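Local atomic coordinates of lovastatin nonaketide synthase, polyketide synthase component (Aspergillus terreus, PDB entry 7CPX), a protein that builds, together with its partner LovC, the nonaketide backbone of the cholesterol-lowering drug lovastatin, condensing nine malonyl-CoA units with NADPH-dependent reduction, dehydration and a methylation from S-adenosylmethionine. Residues N1140-A1148 and V1180-G1188; R1816-R1824 and T2142-E2150. The protein carries 2 engineered substitutions. All blocks are in the same frame, centred on the assembly; numbering follows the deposited sequence.

Contact 1 of 2, residues N1140-A1148 and V1180-G1188; sequences NMQRADLRA and VIGAYSSPG
Ala1183, Arg1143 and Gly1182 account for most of the surface buried here, where the last turn of helix 1170-1184 packs against strand 1140-1144 and the strand that begins at Arg1147. The short helix and strand axes approach to 7.7 Å and run at 43° to each other. The methyl of Ala1183 packs against the backbone of 1147-1148: its CB lies 3.3 Å from Arg1147 C and 3.5 Å from Ala1148 CB. With the CA atoms of Ala1148 and Ala1183 only 4.4 Å apart, nothing bulkier than methyl groups separates the main chains at this point.

Arg1143 supplies the polar half. Bent at its third torsion (chi3 -57°), the chain turns its guanidinium back over the end of the helix. NH2 donates to Ala1183 O at 2.5 Å with an N-H...O angle of 160°, the oxygen lying close to the guanidinium plane while the donor stands above the plane of the carbonyl. NE lies 3.3 Å from Ala1183 O in a weak, poorly aligned bond, so the grip on this carbonyl comes mainly from NH2. Ser1186, just beyond the residue where helical torsions cease, brings its N over one guanidinium face and its CB to 3.5 Å from Arg1143 CD. Outside the two segments, Glu2363 forms a long, weak ion pair with NH1.

Lacking a side chain, Gly1182 presents its CA directly to Met1141 CE at 3.7 Å, and Met1141 extends on to Ile1117 and Phe1120 of helix 1117-1126. A long helix packed against the concave side of an antiparallel sheet is the hallmark of the hotdog fold, consistent with the C-terminal hotdog predicted for this half of the dehydratase domain.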
ATOM      1  N   ASN A1140     -15.103 -14.243 -35.452  1.00 87.95           N
ATOM      2  CA  ASN A1140     -14.660 -14.242 -36.837  1.00 87.95           C
ATOM      3  C   ASN A1140     -13.671 -13.108 -37.037  1.00 87.95           C
ATOM      4  O   ASN A1140     -13.778 -12.054 -36.406  1.00 87.95           O
ATOM      5  CB  ASN A1140     -15.835 -14.085 -37.806  1.00 87.95           C
ATOM      6  CG  ASN A1140     -16.388 -12.677 -37.823  1.00 87.95           C
ATOM      7  OD1 ASN A1140     -16.381 -11.982 -36.808  1.00 87.95           O
ATOM      8  ND2 ASN A1140     -16.864 -12.244 -38.983  1.00 87.95           N
ATOM      9  N   MET A1141     -12.717 -13.329 -37.935  1.00 88.14           N
ATOM     10  CA  MET A1141     -11.718 -12.324 -38.247  1.00 88.14           C
ATOM     11  C   MET A1141     -11.369 -12.405 -39.724  1.00 88.14           C
ATOM     12  O   MET A1141     -11.547 -13.436 -40.376  1.00 88.14           O
ATOM     13  CB  MET A1141     -10.458 -12.495 -37.391  1.00 88.14           C
ATOM     14  CG  MET A1141      -9.409 -11.418 -37.615  1.00 88.14           C
ATOM     15  SD  MET A1141      -8.088 -11.442 -36.390  1.00 88.14           S
ATOM     16  CE  MET A1141      -7.390 -13.065 -36.672  1.00 88.14           C
ATOM     17  N   GLN A1142     -10.867 -11.293 -40.246  1.00 89.43           N
ATOM     18  CA  GLN A1142     -10.424 -11.215 -41.629  1.00 89.43           C
ATOM     19  C   GLN A1142      -9.345 -10.148 -41.718  1.00 89.43           C
ATOM     20  O   GLN A1142      -9.507  -9.056 -41.168  1.00 89.43           O
ATOM     21  CB  GLN A1142     -11.594 -10.901 -42.564  1.00 89.43           C
ATOM     22  CG  GLN A1142     -12.406  -9.675 -42.177  1.00 89.43           C
ATOM     23  CD  GLN A1142     -13.633 -10.022 -41.362  1.00 89.43           C
ATOM     24  OE1 GLN A1142     -13.541 -10.681 -40.326  1.00 89.43           O
ATOM     25  NE2 GLN A1142     -14.796  -9.588 -41.831  1.00 89.43           N
ATOM     26  N   ARG A1143      -8.256 -10.465 -42.415  1.00 91.34           N
ATOM     27  CA  ARG A1143      -7.057  -9.636 -42.395  1.00 91.34           C
ATOM     28  C   ARG A1143      -6.597  -9.294 -43.804  1.00 91.34           C
ATOM     29  O   ARG A1143      -6.767 -10.080 -44.738  1.00 91.34           O
ATOM     30  CB  ARG A1143      -5.908 -10.333 -41.662  1.00 91.34           C
ATOM     31  CG  ARG A1143      -5.323 -11.522 -42.417  1.00 91.34           C
ATOM     32  CD  ARG A1143      -4.057 -12.026 -41.768  1.00 91.34           C
ATOM     33  NE  ARG A1143      -3.045 -10.983 -41.668  1.00 91.34           N
ATOM     34  CZ  ARG A1143      -2.306 -10.560 -42.685  1.00 91.34           C
ATOM     35  NH1 ARG A1143      -2.447 -11.068 -43.898  1.00 91.34           N
ATOM     36  NH2 ARG A1143      -1.406  -9.603 -42.482  1.00 91.34           N
ATOM     37  N   ALA A1144      -5.984  -8.120 -43.937  1.00 92.11           N
ATOM     38  CA  ALA A1144      -5.325  -7.717 -45.172  1.00 92.11           C
ATOM     39  C   ALA A1144      -4.684  -6.354 -44.960  1.00 92.11           C
ATOM     40  O   ALA A1144      -5.041  -5.616 -44.038  1.00 92.11           O
ATOM     41  CB  ALA A1144      -6.296  -7.661 -46.348  1.00 92.11           C
ATOM     42  N   ASP A1145      -3.731  -6.030 -45.837  1.00 95.96           N
ATOM     43  CA  ASP A1145      -3.091  -4.717 -45.847  1.00 95.96           C
ATOM     44  C   ASP A1145      -2.554  -4.356 -44.467  1.00 95.96           C
ATOM     45  O   ASP A1145      -2.711  -3.232 -43.988  1.00 95.96           O
ATOM     46  CB  ASP A1145      -4.058  -3.645 -46.346  1.00 95.96           C
ATOM     47  CG  ASP A1145      -4.575  -3.929 -47.742  1.00 95.96           C
ATOM     48  OD1 ASP A1145      -4.148  -4.939 -48.341  1.00 95.96           O
ATOM     49  OD2 ASP A1145      -5.408  -3.145 -48.240  1.00 95.96           O
ATOM     50  N   LEU A1146      -1.909  -5.325 -43.819  1.00 92.14           N
ATOM     51  CA  LEU A1146      -1.369  -5.127 -42.476  1.00 92.14           C
ATOM     52  C   LEU A1146      -2.467  -4.674 -41.519  1.00 92.14           C
ATOM     53  O   LEU A1146      -2.264  -3.804 -40.671  1.00 92.14           O
ATOM     54  CB  LEU A1146      -0.215  -4.123 -42.495  1.00 92.14           C
ATOM     55  CG  LEU A1146       0.640  -4.042 -41.231  1.00 92.14           C
ATOM     56  CD1 LEU A1146       1.207  -5.403 -40.881  1.00 92.14           C
ATOM     57  CD2 LEU A1146       1.758  -3.027 -41.407  1.00 92.14           C
ATOM     58  N   ARG A1147      -3.648  -5.268 -41.664  1.00 92.00           N
ATOM     59  CA  ARG A1147      -4.808  -4.870 -40.886  1.00 92.00           C
ATOM     60  C   ARG A1147      -5.699  -6.082 -40.677  1.00 92.00           C
ATOM     61  O   ARG A1147      -5.622  -7.068 -41.416  1.00 92.00           O
ATOM     62  CB  ARG A1147      -5.586  -3.752 -41.585  1.00 92.00           C
ATOM     63  CG  ARG A1147      -5.722  -2.488 -40.768  1.00 92.00           C
ATOM     64  CD  ARG A1147      -6.139  -1.314 -41.633  1.00 92.00           C
ATOM     65  NE  ARG A1147      -5.002  -0.713 -42.320  1.00 92.00           N
ATOM     66  CZ  ARG A1147      -5.036   0.457 -42.944  1.00 92.00           C
ATOM     67  NH1 ARG A1147      -6.139   1.186 -42.989  1.00 92.00           N
ATOM     68  NH2 ARG A1147      -3.934   0.909 -43.533  1.00 92.00           N
ATOM     69  N   ALA A1148      -6.550  -6.000 -39.658  1.00 87.22           N
ATOM     70  CA  ALA A1148      -7.517  -7.053 -39.401  1.00 87.22           C
ATOM     71  C   ALA A1148      -8.798  -6.428 -38.880  1.00 87.22           C
ATOM     72  O   ALA A1148      -8.816  -5.283 -38.426  1.00 87.22           O
ATOM     73  CB  ALA A1148      -6.982  -8.093 -38.409  1.00 87.22           C
ATOM     74  N   VAL A1180      -4.475  -8.006 -33.238  1.00 84.28           N
ATOM     75  CA  VAL A1180      -3.260  -7.368 -33.738  1.00 84.28           C
ATOM     76  C   VAL A1180      -2.354  -8.400 -34.389  1.00 84.28           C
ATOM     77  O   VAL A1180      -1.809  -8.177 -35.476  1.00 84.28           O
ATOM     78  CB  VAL A1180      -2.536  -6.626 -32.600  1.00 84.28           C
ATOM     79  CG1 VAL A1180      -1.187  -6.123 -33.073  1.00 84.28           C
ATOM     80  CG2 VAL A1180      -3.379  -5.475 -32.094  1.00 84.28           C
ATOM     81  N   ILE A1181      -2.180  -9.548 -33.735  1.00 86.12           N
ATOM     82  CA  ILE A1181      -1.365 -10.613 -34.309  1.00 86.12           C
ATOM     83  C   ILE A1181      -1.981 -11.098 -35.613  1.00 86.12           C
ATOM     84  O   ILE A1181      -1.276 -11.338 -36.601  1.00 86.12           O
ATOM     85  CB  ILE A1181      -1.205 -11.760 -33.298  1.00 86.12           C
ATOM     86  CG1 ILE A1181      -0.344 -11.299 -32.123  1.00 86.12           C
ATOM     87  CG2 ILE A1181      -0.587 -12.969 -33.968  1.00 86.12           C
ATOM     88  CD1 ILE A1181      -0.482 -12.156 -30.893  1.00 86.12           C
ATOM     89  N   GLY A1182      -3.304 -11.254 -35.634  1.00 89.11           N
ATOM     90  CA  GLY A1182      -3.967 -11.674 -36.856  1.00 89.11           C
ATOM     91  C   GLY A1182      -3.688 -10.728 -38.006  1.00 89.11           C
ATOM     92  O   GLY A1182      -3.353 -11.154 -39.113  1.00 89.11           O
ATOM     93  N   ALA A1183      -3.810  -9.424 -37.753  1.00 88.36           N
ATOM     94  CA  ALA A1183      -3.423  -8.444 -38.761  1.00 88.36           C
ATOM     95  C   ALA A1183      -1.959  -8.610 -39.140  1.00 88.36           C
ATOM     96  O   ALA A1183      -1.576  -8.401 -40.296  1.00 88.36           O
ATOM     97  CB  ALA A1183      -3.680  -7.027 -38.249  1.00 88.36           C
ATOM     98  N   TYR A1184      -1.125  -8.986 -38.170  1.00 89.88           N
ATOM     99  CA  TYR A1184       0.296  -9.177 -38.435  1.00 89.88           C
ATOM    100  C   TYR A1184       0.551 -10.470 -39.196  1.00 89.88           C
ATOM    101  O   TYR A1184       1.415 -10.516 -40.079  1.00 89.88           O
ATOM    102  CB  TYR A1184       1.064  -9.170 -37.113  1.00 89.88           C
ATOM    103  CG  TYR A1184       2.496  -9.638 -37.211  1.00 89.88           C
ATOM    104  CD1 TYR A1184       3.512  -8.760 -37.549  1.00 89.88           C
ATOM    105  CD2 TYR A1184       2.832 -10.955 -36.944  1.00 89.88           C
ATOM    106  CE1 TYR A1184       4.820  -9.182 -37.630  1.00 89.88           C
ATOM    107  CE2 TYR A1184       4.137 -11.385 -37.021  1.00 89.88           C
ATOM    108  CZ  TYR A1184       5.129 -10.496 -37.363  1.00 89.88           C
ATOM    109  OH  TYR A1184       6.433 -10.925 -37.444  1.00 89.88           O
ATOM    110  N   SER A1185      -0.190 -11.528 -38.873  1.00 92.22           N
ATOM    111  CA  SER A1185       0.071 -12.849 -39.426  1.00 92.22           C
ATOM    112  C   SER A1185      -1.237 -13.533 -39.787  1.00 92.22           C
ATOM    113  O   SER A1185      -2.192 -13.508 -39.006  1.00 92.22           O
ATOM    114  CB  SER A1185       0.850 -13.711 -38.427  1.00 92.22           C
ATOM    115  OG  SER A1185       1.115 -14.996 -38.958  1.00 92.22           O
ATOM    116  N   SER A1186      -1.269 -14.146 -40.964  1.00 94.65           N
ATOM    117  CA  SER A1186      -2.392 -14.967 -41.384  1.00 94.65           C
ATOM    118  C   SER A1186      -2.214 -16.390 -40.877  1.00 94.65           C
ATOM    119  O   SER A1186      -1.099 -16.816 -40.565  1.00 94.65           O
ATOM    120  CB  SER A1186      -2.501 -14.973 -42.906  1.00 94.65           C
ATOM    121  OG  SER A1186      -1.606 -15.912 -43.474  1.00 94.65           O
ATOM    122  N   PRO A1187      -3.296 -17.157 -40.770  1.00 93.89           N
ATOM    123  CA  PRO A1187      -3.144 -18.569 -40.407  1.00 93.89           C
ATOM    124  C   PRO A1187      -2.330 -19.312 -41.453  1.00 93.89           C
ATOM    125  O   PRO A1187      -2.493 -19.106 -42.658  1.00 93.89           O
ATOM    126  CB  PRO A1187      -4.588 -19.077 -40.342  1.00 93.89           C
ATOM    127  CG  PRO A1187      -5.355 -18.144 -41.206  1.00 93.89           C
ATOM    128  CD  PRO A1187      -4.703 -16.807 -41.025  1.00 93.89           C
ATOM    129  N   GLY A1188      -1.445 -20.185 -40.981  1.00101.19           N
ATOM    130  CA  GLY A1188      -0.659 -21.017 -41.863  1.00101.19           C
ATOM    131  C   GLY A1188       0.495 -20.325 -42.554  1.00101.19           C
ATOM    132  O   GLY A1188       1.114 -20.933 -43.435  1.00101.19           O
TER

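Contact 2 of 2, residues R1816-R1824 and T2142-E2150; sequences RNNRMNSSR and TRVRSIDAE
This is a van der Waals contact between a helix and a loop, with no hydrogen bond across it: Arg1819 and Ser1822, on one side of helix 1814-1822, rest against Val2144, Ser2146 and Ile2147, in the chain that leaves strand 2139-2143 at the start of the ketoreductase region. Val2144 is the central apolar residue. Its CG1 reaches Arg1819 CA at 3.5 Å and Arg1819 CG at 3.7 Å, and the two side chains cross at about a right angle, so the valine meets the aliphatic stem of the arginine broadside. Farther out, Ile2147 CD1 lies 3.8 Å from Arg1819 CD. The charged end is used elsewhere, in a salt bridge from NH2 to Glu2372 on helix 2363-2385, the same helix that Ile2147 packs on.

The strand leading into this loop pairs antiparallel with strand 1828-1832, which closely follows the helix in sequence. That pairing brings together chain regions more than 300 residues apart, and Arg2143 also bonds through its backbone to Leu1851 and Ser1853. Val2144, backbone-bonded to Ile1827, lies where the pairing gives way to loop.

Arg1819 O is the polar focus. Ser1822 OG, placed between its own backbone N and carbonyl carbon (chi1 60°), bonds back to Arg1819 O at 2.5 Å, one helical turn earlier. The same oxygen receives a CA-H...O contact from Ser2146 CA at 3.3 Å, with 160° at the hydrogen. Although Ser1822 OG comes within 3.2 Å of Ser2146 N, the angle is too poor for a hydrogen bond. Ser2146 also opens a type I beta turn ending at Ala2149, its OG bonding Asp2148 OD1 at 2.6 Å nearly along the C-O axis, while Asp2148 OD2 accepts from Trp2175 NE1.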
ATOM      1  N   ARG A1816      20.589 -11.489 -48.304  1.00103.03           N
ATOM      2  CA  ARG A1816      19.203 -11.038 -48.294  1.00103.03           C
ATOM      3  C   ARG A1816      18.400 -11.686 -47.174  1.00103.03           C
ATOM      4  O   ARG A1816      17.445 -11.080 -46.678  1.00103.03           O
ATOM      5  CB  ARG A1816      18.545 -11.306 -49.647  1.00103.03           C
ATOM      6  CG  ARG A1816      18.540 -12.754 -50.081  1.00103.03           C
ATOM      7  CD  ARG A1816      17.819 -12.894 -51.407  1.00103.03           C
ATOM      8  NE  ARG A1816      18.641 -13.483 -52.456  1.00103.03           N
ATOM      9  CZ  ARG A1816      18.420 -14.663 -53.023  1.00103.03           C
ATOM     10  NH1 ARG A1816      17.411 -15.436 -52.650  1.00103.03           N
ATOM     11  NH2 ARG A1816      19.226 -15.075 -53.996  1.00103.03           N
ATOM     12  N   ASN A1817      18.764 -12.899 -46.752  1.00100.28           N
ATOM     13  CA  ASN A1817      18.143 -13.466 -45.560  1.00100.28           C
ATOM     14  C   ASN A1817      18.409 -12.587 -44.348  1.00100.28           C
ATOM     15  O   ASN A1817      17.500 -12.308 -43.556  1.00100.28           O
ATOM     16  CB  ASN A1817      18.664 -14.881 -45.309  1.00100.28           C
ATOM     17  CG  ASN A1817      18.129 -15.885 -46.303  1.00100.28           C
ATOM     18  OD1 ASN A1817      18.754 -16.156 -47.328  1.00100.28           O
ATOM     19  ND2 ASN A1817      16.962 -16.444 -46.007  1.00100.28           N
ATOM     20  N   ASN A1818      19.655 -12.137 -44.192  1.00 99.57           N
ATOM     21  CA  ASN A1818      19.992 -11.228 -43.107  1.00 99.57           C
ATOM     22  C   ASN A1818      19.254  -9.908 -43.254  1.00 99.57           C
ATOM     23  O   ASN A1818      18.800  -9.331 -42.263  1.00 99.57           O
ATOM     24  CB  ASN A1818      21.502 -10.998 -43.075  1.00 99.57           C
ATOM     25  CG  ASN A1818      22.260 -12.184 -42.515  1.00 99.57           C
ATOM     26  OD1 ASN A1818      21.724 -12.963 -41.729  1.00 99.57           O
ATOM     27  ND2 ASN A1818      23.517 -12.325 -42.918  1.00 99.57           N
ATOM     28  N   ARG A1819      19.130  -9.409 -44.483  1.00 98.94           N
ATOM     29  CA  ARG A1819      18.391  -8.168 -44.690  1.00 98.94           C
ATOM     30  C   ARG A1819      16.945  -8.316 -44.238  1.00 98.94           C
ATOM     31  O   ARG A1819      16.407  -7.450 -43.539  1.00 98.94           O
ATOM     32  CB  ARG A1819      18.460  -7.749 -46.158  1.00 98.94           C
ATOM     33  CG  ARG A1819      19.767  -7.077 -46.539  1.00 98.94           C
ATOM     34  CD  ARG A1819      19.679  -6.380 -47.887  1.00 98.94           C
ATOM     35  NE  ARG A1819      19.941  -7.283 -49.000  1.00 98.94           N
ATOM     36  CZ  ARG A1819      21.153  -7.606 -49.431  1.00 98.94           C
ATOM     37  NH1 ARG A1819      22.243  -7.143 -48.843  1.00 98.94           N
ATOM     38  NH2 ARG A1819      21.274  -8.417 -50.478  1.00 98.94           N
ATOM     39  N   MET A1820      16.302  -9.419 -44.617  1.00 97.76           N
ATOM     40  CA  MET A1820      14.912  -9.635 -44.229  1.00 97.76           C
ATOM     41  C   MET A1820      14.779  -9.789 -42.720  1.00 97.76           C
ATOM     42  O   MET A1820      13.866  -9.224 -42.107  1.00 97.76           O
ATOM     43  CB  MET A1820      14.355 -10.866 -44.943  1.00 97.76           C
ATOM     44  CG  MET A1820      12.928 -11.222 -44.550  1.00 97.76           C
ATOM     45  SD  MET A1820      12.317 -12.696 -45.384  1.00 97.76           S
ATOM     46  CE  MET A1820      13.490 -13.923 -44.813  1.00 97.76           C
ATOM     47  N   ASN A1821      15.678 -10.556 -42.102  1.00 96.48           N
ATOM     48  CA  ASN A1821      15.561 -10.842 -40.678  1.00 96.48           C
ATOM     49  C   ASN A1821      16.004  -9.679 -39.802  1.00 96.48           C
ATOM     50  O   ASN A1821      15.644  -9.641 -38.622  1.00 96.48           O
ATOM     51  CB  ASN A1821      16.370 -12.092 -40.335  1.00 96.48           C
ATOM     52  CG  ASN A1821      15.826 -13.335 -41.006  1.00 96.48           C
ATOM     53  OD1 ASN A1821      14.615 -13.543 -41.060  1.00 96.48           O
ATOM     54  ND2 ASN A1821      16.718 -14.161 -41.535  1.00 96.48           N
ATOM     55  N   SER A1822      16.773  -8.734 -40.346  1.00 97.74           N
ATOM     56  CA  SER A1822      17.133  -7.548 -39.583  1.00 97.74           C
ATOM     57  C   SER A1822      15.907  -6.734 -39.217  1.00 97.74           C
ATOM     58  O   SER A1822      15.918  -6.025 -38.205  1.00 97.74           O
ATOM     59  CB  SER A1822      18.109  -6.687 -40.380  1.00 97.74           C
ATOM     60  OG  SER A1822      17.530  -6.264 -41.601  1.00 97.74           O
ATOM     61  N   SER A1823      14.851  -6.828 -40.022  1.00 96.67           N
ATOM     62  CA  SER A1823      13.579  -6.217 -39.670  1.00 96.67           C
ATOM     63  C   SER A1823      13.035  -6.768 -38.360  1.00 96.67           C
ATOM     64  O   SER A1823      12.235  -6.095 -37.701  1.00 96.67           O
ATOM     65  CB  SER A1823      12.583  -6.446 -40.809  1.00 96.67           C
ATOM     66  OG  SER A1823      11.257  -6.147 -40.422  1.00 96.67           O
ATOM     67  N   ARG A1824      13.474  -7.962 -37.955  1.00 94.28           N
ATOM     68  CA  ARG A1824      12.932  -8.641 -36.789  1.00 94.28           C
ATOM     69  C   ARG A1824      13.910  -8.764 -35.630  1.00 94.28           C
ATOM     70  O   ARG A1824      13.467  -8.965 -34.495  1.00 94.28           O
ATOM     71  CB  ARG A1824      12.453 -10.046 -37.181  1.00 94.28           C
ATOM     72  CG  ARG A1824      11.789 -10.832 -36.063  1.00 94.28           C
ATOM     73  CD  ARG A1824      11.267 -12.155 -36.583  1.00 94.28           C
ATOM     74  NE  ARG A1824      12.283 -12.830 -37.378  1.00 94.28           N
ATOM     75  CZ  ARG A1824      13.324 -13.472 -36.866  1.00 94.28           C
ATOM     76  NH1 ARG A1824      13.490 -13.588 -35.559  1.00 94.28           N
ATOM     77  NH2 ARG A1824      14.226 -14.000 -37.685  1.00 94.28           N
ATOM     78  N   THR A2142      28.141  -4.287 -38.818  1.00106.71           N
ATOM     79  CA  THR A2142      27.099  -3.294 -38.997  1.00106.71           C
ATOM     80  C   THR A2142      25.736  -3.964 -38.915  1.00106.71           C
ATOM     81  O   THR A2142      25.533  -5.051 -39.467  1.00106.71           O
ATOM     82  CB  THR A2142      27.262  -2.590 -40.345  1.00106.71           C
ATOM     83  OG1 THR A2142      28.551  -1.964 -40.406  1.00106.71           O
ATOM     84  CG2 THR A2142      26.189  -1.546 -40.542  1.00106.71           C
ATOM     85  N   ARG A2143      24.809  -3.316 -38.214  1.00103.01           N
ATOM     86  CA  ARG A2143      23.470  -3.860 -38.024  1.00103.01           C
ATOM     87  C   ARG A2143      22.711  -3.797 -39.342  1.00103.01           C
ATOM     88  O   ARG A2143      22.313  -2.718 -39.790  1.00103.01           O
ATOM     89  CB  ARG A2143      22.742  -3.087 -36.930  1.00103.01           C
ATOM     90  CG  ARG A2143      21.367  -3.627 -36.585  1.00103.01           C
ATOM     91  CD  ARG A2143      20.901  -3.101 -35.240  1.00103.01           C
ATOM     92  NE  ARG A2143      19.519  -3.457 -34.948  1.00103.01           N
ATOM     93  CZ  ARG A2143      18.910  -3.204 -33.798  1.00103.01           C
ATOM     94  NH1 ARG A2143      19.540  -2.608 -32.798  1.00103.01           N
ATOM     95  NH2 ARG A2143      17.638  -3.560 -33.645  1.00103.01           N
ATOM     96  N   VAL A2144      22.500  -4.955 -39.960  1.00100.54           N
ATOM     97  CA  VAL A2144      21.902  -5.028 -41.287  1.00100.54           C
ATOM     98  C   VAL A2144      20.587  -4.262 -41.307  1.00100.54           C
ATOM     99  O   VAL A2144      19.886  -4.179 -40.292  1.00100.54           O
ATOM    100  CB  VAL A2144      21.691  -6.490 -41.718  1.00100.54           C
ATOM    101  CG1 VAL A2144      21.073  -6.544 -43.095  1.00100.54           C
ATOM    102  CG2 VAL A2144      23.009  -7.244 -41.701  1.00100.54           C
ATOM    103  N   ARG A2145      20.253  -3.692 -42.460  1.00101.16           N
ATOM    104  CA  ARG A2145      19.015  -2.959 -42.662  1.00101.16           C
ATOM    105  C   ARG A2145      18.103  -3.742 -43.595  1.00101.16           C
ATOM    106  O   ARG A2145      18.563  -4.427 -44.513  1.00101.16           O
ATOM    107  CB  ARG A2145      19.288  -1.568 -43.245  1.00101.16           C
ATOM    108  CG  ARG A2145      18.036  -0.811 -43.677  1.00101.16           C
ATOM    109  CD  ARG A2145      18.370   0.520 -44.327  1.00101.16           C
ATOM    110  NE  ARG A2145      18.585   1.579 -43.349  1.00101.16           N
ATOM    111  CZ  ARG A2145      18.680   2.867 -43.651  1.00101.16           C
ATOM    112  NH1 ARG A2145      18.583   3.295 -44.900  1.00101.16           N
ATOM    113  NH2 ARG A2145      18.870   3.750 -42.674  1.00101.16           N
ATOM    114  N   SER A2146      16.800  -3.638 -43.347  1.00 98.93           N
ATOM    115  CA  SER A2146      15.830  -4.306 -44.199  1.00 98.93           C
ATOM    116  C   SER A2146      15.895  -3.748 -45.615  1.00 98.93           C
ATOM    117  O   SER A2146      16.153  -2.561 -45.831  1.00 98.93           O
ATOM    118  CB  SER A2146      14.420  -4.140 -43.634  1.00 98.93           C
ATOM    119  OG  SER A2146      13.473  -4.837 -44.424  1.00 98.93           O
ATOM    120  N   ILE A2147      15.652  -4.625 -46.590  1.00 99.13           N
ATOM    121  CA  ILE A2147      15.719  -4.217 -47.988  1.00 99.13           C
ATOM    122  C   ILE A2147      14.726  -3.098 -48.266  1.00 99.13           C
ATOM    123  O   ILE A2147      15.013  -2.179 -49.043  1.00 99.13           O
ATOM    124  CB  ILE A2147      15.469  -5.431 -48.902  1.00 99.13           C
ATOM    125  CG1 ILE A2147      15.838  -5.103 -50.348  1.00 99.13           C
ATOM    126  CG2 ILE A2147      14.021  -5.858 -48.823  1.00 99.13           C
ATOM    127  CD1 ILE A2147      17.322  -4.985 -50.581  1.00 99.13           C
ATOM    128  N   ASP A2148      13.549  -3.154 -47.643  1.00 99.50           N
ATOM    129  CA  ASP A2148      12.500  -2.164 -47.841  1.00 99.50           C
ATOM    130  C   ASP A2148      12.429  -1.158 -46.698  1.00 99.50           C
ATOM    131  O   ASP A2148      11.382  -0.537 -46.492  1.00 99.50           O
ATOM    132  CB  ASP A2148      11.148  -2.857 -48.016  1.00 99.50           C
ATOM    133  CG  ASP A2148      10.769  -3.708 -46.822  1.00 99.50           C
ATOM    134  OD1 ASP A2148      11.576  -3.801 -45.873  1.00 99.50           O
ATOM    135  OD2 ASP A2148       9.661  -4.284 -46.830  1.00 99.50           O
ATOM    136  N   ALA A2149      13.514  -0.997 -45.939  1.00100.19           N
ATOM    137  CA  ALA A2149      13.530   0.020 -44.895  1.00100.19           C
ATOM    138  C   ALA A2149      13.502   1.422 -45.484  1.00100.19           C
ATOM    139  O   ALA A2149      12.954   2.345 -44.870  1.00100.19           O
ATOM    140  CB  ALA A2149      14.762  -0.156 -44.009  1.00100.19           C
ATOM    141  N   GLU A2150      14.081   1.600 -46.667  1.00104.26           N
ATOM    142  CA  GLU A2150      14.181   2.894 -47.322  1.00104.26           C
ATOM    143  C   GLU A2150      13.325   2.906 -48.582  1.00104.26           C
ATOM    144  O   GLU A2150      12.858   1.868 -49.059  1.00104.26           O
ATOM    145  CB  GLU A2150      15.642   3.208 -47.670  1.00104.26           C
ATOM    146  CG  GLU A2150      15.986   4.687 -47.670  1.00104.26           C
ATOM    147  CD  GLU A2150      15.957   5.291 -46.281  1.00104.26           C
ATOM    148  OE1 GLU A2150      15.692   4.548 -45.313  1.00104.26           O
ATOM    149  OE2 GLU A2150      16.202   6.509 -46.158  1.00104.26           O
TER

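In the fold
Contact 1 is buried inside the dehydratase domain, whereas contact 2 is only partly buried and joins helix 1814-1822 to the entrance of the ketoreductase region. They share no element, and their centres lie 23 Å apart with nearest atoms about 5 Å apart. Helix 2363-2385 nevertheless comes near both, through a different glutamate each time. The loop after strand 1222-1230 likewise touches Leu1146 through Asp1231 and bonds Ser1823 through Lys1232. The N-H groups of one arginine bridge the segments in contact 1; in contact 2 no hydrogen bond crosses, and van der Waals packing and a CA-H...O contact do the work. The second subunit reaches contact 1, where its Trp2019 packs on Arg1147, while no other chain touches contact 2.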